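Conserved hypothetical membrane lipoprotein (Ureaplasma parvum, PDB 3K63) is a membrane-associated lipoprotein of unknown function, represented here by its lipoprotein-associated type-17 domain, which may take part in lipid binding. Local coordinates at residues A[36-41]-A[63-68]. Sequence-based numbering, arbitrary orientation.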
ATOM      1  N   GLN A  36     -10.159   4.217   4.245  1.00 41.61           N
ATOM      2  CA  GLN A  36     -10.336   3.146   5.228  1.00 40.03           C
ATOM      3  C   GLN A  36      -8.978   2.516   5.576  1.00 38.33           C
ATOM      4  O   GLN A  36      -8.674   2.271   6.743  1.00 37.11           O
ATOM      5  CB  GLN A  36     -11.259   2.047   4.680  1.00 43.22           C
ATOM      6  CG  GLN A  36     -12.706   2.466   4.442  1.00 39.45           C
ATOM      7  CD  GLN A  36     -13.497   1.382   3.752  1.00 40.31           C
ATOM      8  OE1 GLN A  36     -13.428   1.216   2.526  1.00 44.34           O
ATOM      9  NE2 GLN A  36     -14.233   0.610   4.543  1.00 42.22           N
ATOM     10  N   ILE A  37      -8.166   2.255   4.556  1.00 37.89           N
ATOM     11  CA  ILE A  37      -6.855   1.646   4.765  1.00 38.20           C
ATOM     12  C   ILE A  37      -5.930   2.575   5.558  1.00 35.61           C
ATOM     13  O   ILE A  37      -5.242   2.151   6.484  1.00 34.95           O
ATOM     14  CB  ILE A  37      -6.211   1.269   3.401  1.00 41.80           C
ATOM     15  CG1 ILE A  37      -7.002   0.112   2.771  1.00 38.90           C
ATOM     16  CG2 ILE A  37      -4.737   0.891   3.596  1.00 34.31           C
ATOM     17  CD1 ILE A  37      -6.653  -0.190   1.310  1.00 43.25           C
ATOM     18  N   TYR A  38      -5.936   3.848   5.186  1.00 39.13           N
ATOM     19  CA  TYR A  38      -5.126   4.866   5.839  1.00 36.05           C
ATOM     20  C   TYR A  38      -5.443   5.017   7.340  1.00 39.63           C
ATOM     21  O   TYR A  38      -4.561   5.287   8.148  1.00 35.13           O
ATOM     22  CB  TYR A  38      -5.374   6.195   5.140  1.00 37.64           C
ATOM     23  CG  TYR A  38      -4.685   7.389   5.766  1.00 37.05           C
ATOM     24  CD1 TYR A  38      -3.395   7.747   5.396  1.00 37.53           C
ATOM     25  CD2 TYR A  38      -5.335   8.169   6.712  1.00 35.55           C
ATOM     26  CE1 TYR A  38      -2.770   8.860   5.954  1.00 41.78           C
ATOM     27  CE2 TYR A  38      -4.728   9.275   7.274  1.00 38.70           C
ATOM     28  CZ  TYR A  38      -3.444   9.621   6.895  1.00 43.32           C
ATOM     29  OH  TYR A  38      -2.819  10.724   7.456  1.00 52.59           O
ATOM     30  N   LYS A  39      -6.711   4.836   7.705  1.00 37.79           N
ATOM     31  CA  LYS A  39      -7.150   4.987   9.090  1.00 37.09           C
ATOM     32  C   LYS A  39      -7.139   3.706   9.909  1.00 36.62           C
ATOM     33  O   LYS A  39      -7.437   3.718  11.109  1.00 33.87           O
ATOM     34  CB  LYS A  39      -8.563   5.592   9.111  1.00 39.17           C
ATOM     35  CG  LYS A  39      -8.591   7.022   8.627  1.00 45.09           C
ATOM     36  CD  LYS A  39      -9.969   7.637   8.626  1.00 47.15           C
ATOM     37  CE  LYS A  39      -9.832   9.159   8.440  1.00 65.63           C
ATOM     38  NZ  LYS A  39     -11.120   9.933   8.451  1.00 80.89           N
ATOM     39  N   ASN A  40      -6.777   2.601   9.271  1.00 37.63           N
ATOM     40  CA  ASN A  40      -6.790   1.335   9.978  1.00 37.16           C
ATOM     41  C   ASN A  40      -5.562   0.474   9.895  1.00 35.95           C
ATOM     42  O   ASN A  40      -5.570  -0.612  10.444  1.00 35.99           O
ATOM     43  CB  ASN A  40      -8.003   0.511   9.538  1.00 40.02           C
ATOM     44  CG  ASN A  40      -9.300   1.164   9.925  1.00 37.91           C
ATOM     45  OD1 ASN A  40      -9.691   1.168  11.096  1.00 36.52           O
ATOM     46  ND2 ASN A  40      -9.968   1.748   8.947  1.00 36.87           N
ATOM     47  N   TYR A  41      -4.506   0.932   9.235  1.00 35.26           N
ATOM     48  CA  TYR A  41      -3.329   0.087   9.151  1.00 35.22           C
ATOM     49  C   TYR A  41      -2.548   0.051  10.466  1.00 35.24           C
ATOM     50  O   TYR A  41      -1.667  -0.795  10.655  1.00 38.02           O
ATOM     51  CB  TYR A  41      -2.438   0.510   7.974  1.00 34.15           C
ATOM     52  CG  TYR A  41      -1.660   1.791   8.134  1.00 31.75           C
ATOM     53  CD1 TYR A  41      -0.437   1.804   8.783  1.00 30.92           C
ATOM     54  CD2 TYR A  41      -2.117   2.979   7.570  1.00 31.43           C
ATOM     55  CE1 TYR A  41       0.328   2.972   8.860  1.00 30.12           C
ATOM     56  CE2 TYR A  41      -1.368   4.150   7.638  1.00 28.99           C
ATOM     57  CZ  TYR A  41      -0.145   4.145   8.279  1.00 32.10           C
ATOM     58  OH  TYR A  41       0.617   5.302   8.317  1.00 33.28           O
ATOM     59  N   PHE A  63       0.946   4.240   4.702  1.00 33.03           N
ATOM     60  CA  PHE A  63       0.048   4.370   3.571  1.00 37.92           C
ATOM     61  C   PHE A  63      -0.200   5.888   3.531  1.00 41.40           C
ATOM     62  O   PHE A  63      -0.523   6.507   4.549  1.00 34.57           O
ATOM     63  CB  PHE A  63      -1.260   3.633   3.829  1.00 35.88           C
ATOM     64  CG  PHE A  63      -1.189   2.147   3.594  1.00 34.79           C
ATOM     65  CD1 PHE A  63      -1.148   1.634   2.305  1.00 37.20           C
ATOM     66  CD2 PHE A  63      -1.174   1.256   4.664  1.00 31.71           C
ATOM     67  CE1 PHE A  63      -1.098   0.260   2.092  1.00 38.41           C
ATOM     68  CE2 PHE A  63      -1.124  -0.108   4.454  1.00 32.05           C
ATOM     69  CZ  PHE A  63      -1.082  -0.605   3.170  1.00 32.32           C
ATOM     70  N   LEU A  64      -0.038   6.491   2.364  1.00 42.04           N
ATOM     71  CA  LEU A  64      -0.248   7.923   2.233  1.00 39.83           C
ATOM     72  C   LEU A  64      -1.135   8.231   1.048  1.00 41.14           C
ATOM     73  O   LEU A  64      -1.149   7.485   0.074  1.00 43.60           O
ATOM     74  CB  LEU A  64       1.086   8.622   2.045  1.00 41.49           C
ATOM     75  CG  LEU A  64       2.123   8.486   3.161  1.00 43.03           C
ATOM     76  CD1 LEU A  64       3.484   8.985   2.677  1.00 45.75           C
ATOM     77  CD2 LEU A  64       1.651   9.251   4.386  1.00 40.72           C
ATOM     78  N   TYR A  65      -1.880   9.326   1.134  1.00 44.21           N
ATOM     79  CA  TYR A  65      -2.743   9.744   0.035  1.00 43.51           C
ATOM     80  C   TYR A  65      -1.779  10.339  -0.978  1.00 40.91           C
ATOM     81  O   TYR A  65      -0.859  11.083  -0.615  1.00 43.22           O
ATOM     82  CB  TYR A  65      -3.727  10.813   0.499  1.00 44.43           C
ATOM     83  CG  TYR A  65      -4.710  10.305   1.534  1.00 41.14           C
ATOM     84  CD1 TYR A  65      -5.423   9.116   1.327  1.00 42.32           C
ATOM     85  CD2 TYR A  65      -4.956  11.015   2.709  1.00 36.73           C
ATOM     86  CE1 TYR A  65      -6.361   8.652   2.262  1.00 38.42           C
ATOM     87  CE2 TYR A  65      -5.894  10.550   3.648  1.00 35.23           C
ATOM     88  CZ  TYR A  65      -6.592   9.375   3.407  1.00 34.46           C
ATOM     89  OH  TYR A  65      -7.562   8.947   4.284  1.00 38.89           O
ATOM     90  N   PRO A  66      -1.960  10.024  -2.262  1.00 43.58           N
ATOM     91  CA  PRO A  66      -1.041  10.577  -3.256  1.00 46.74           C
ATOM     92  C   PRO A  66      -0.888  12.091  -3.178  1.00 51.59           C
ATOM     93  O   PRO A  66       0.231  12.608  -3.261  1.00 50.31           O
ATOM     94  CB  PRO A  66      -1.645  10.112  -4.570  1.00 46.19           C
ATOM     95  CG  PRO A  66      -2.264   8.777  -4.174  1.00 45.20           C
ATOM     96  CD  PRO A  66      -2.965   9.160  -2.899  1.00 43.94           C
ATOM     97  N   ASP A  67      -2.003  12.797  -3.008  1.00 50.64           N
ATOM     98  CA  ASP A  67      -1.960  14.251  -2.931  1.00 52.15           C
ATOM     99  C   ASP A  67      -2.045  14.840  -1.542  1.00 55.65           C
ATOM    100  O   ASP A  67      -2.127  16.058  -1.405  1.00 55.10           O
ATOM    101  CB  ASP A  67      -3.082  14.866  -3.755  1.00 53.11           C
ATOM    102  CG  ASP A  67      -2.997  14.497  -5.204  1.00 61.74           C
ATOM    103  OD1 ASP A  67      -1.861  14.280  -5.687  1.00 62.75           O
ATOM    104  OD2 ASP A  67      -4.060  14.440  -5.863  1.00 66.00           O
ATOM    105  N   GLY A  68      -2.061  14.009  -0.509  1.00 53.71           N
ATOM    106  CA  GLY A  68      -2.147  14.569   0.826  1.00 45.56           C
ATOM    107  C   GLY A  68      -3.544  14.651   1.423  1.00 52.56           C
ATOM    108  O   GLY A  68      -3.677  15.019   2.593  1.00 51.90           O
TER
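The Y38 and Y65 rings stack face to face, with centroids 4.4 Å apart. Their planes are at 25°. The phenol end of Y65, CZ and OH, sits over Y38 CG and CD2, with Y65 CZ 3.6 Å from Y38 CG. The F63 ring has I37 CG2 over the centre of one face and Y41 CG in plane at its edge. These five side chains pack helix 34-40 and the residue after it, Y41, against the end of strand 56-64 and the turn that follows, in the lipoprotein-associated type-17 domain. The strand is an outermost one of a three-stranded antiparallel sheet in this chain.

I37 CG2 makes a CH-pi contact, 3.6 Å from the centroid of F63 and almost on the ring normal. F63 turns its edge toward the face of Y41 in an offset edge-to-face pair, with planes at 65°. The closest atoms there are F63 CD2 and Y41 CD2, 3.5 Å apart. The hydroxyl of Y41 is hydrogen-bonded to N62, just before F63 in the strand. F19, L21, L79 and L81 also pack on F63, which is buried.

Y65 follows the strand and starts a type I turn to G68, closed by a bond from G68 N to Y65 O. Helix 70-76 touches Y65 through F70 and A73. No hydrogen bond links the two segments, so ring and methyl packing carries the contact. The Y38 side chain extends with CG anti to its N (chi1 175°). Its ring thereby meets the strand backbone edge-on, and Y38 CD1 comes 3.2 Å from F63 O.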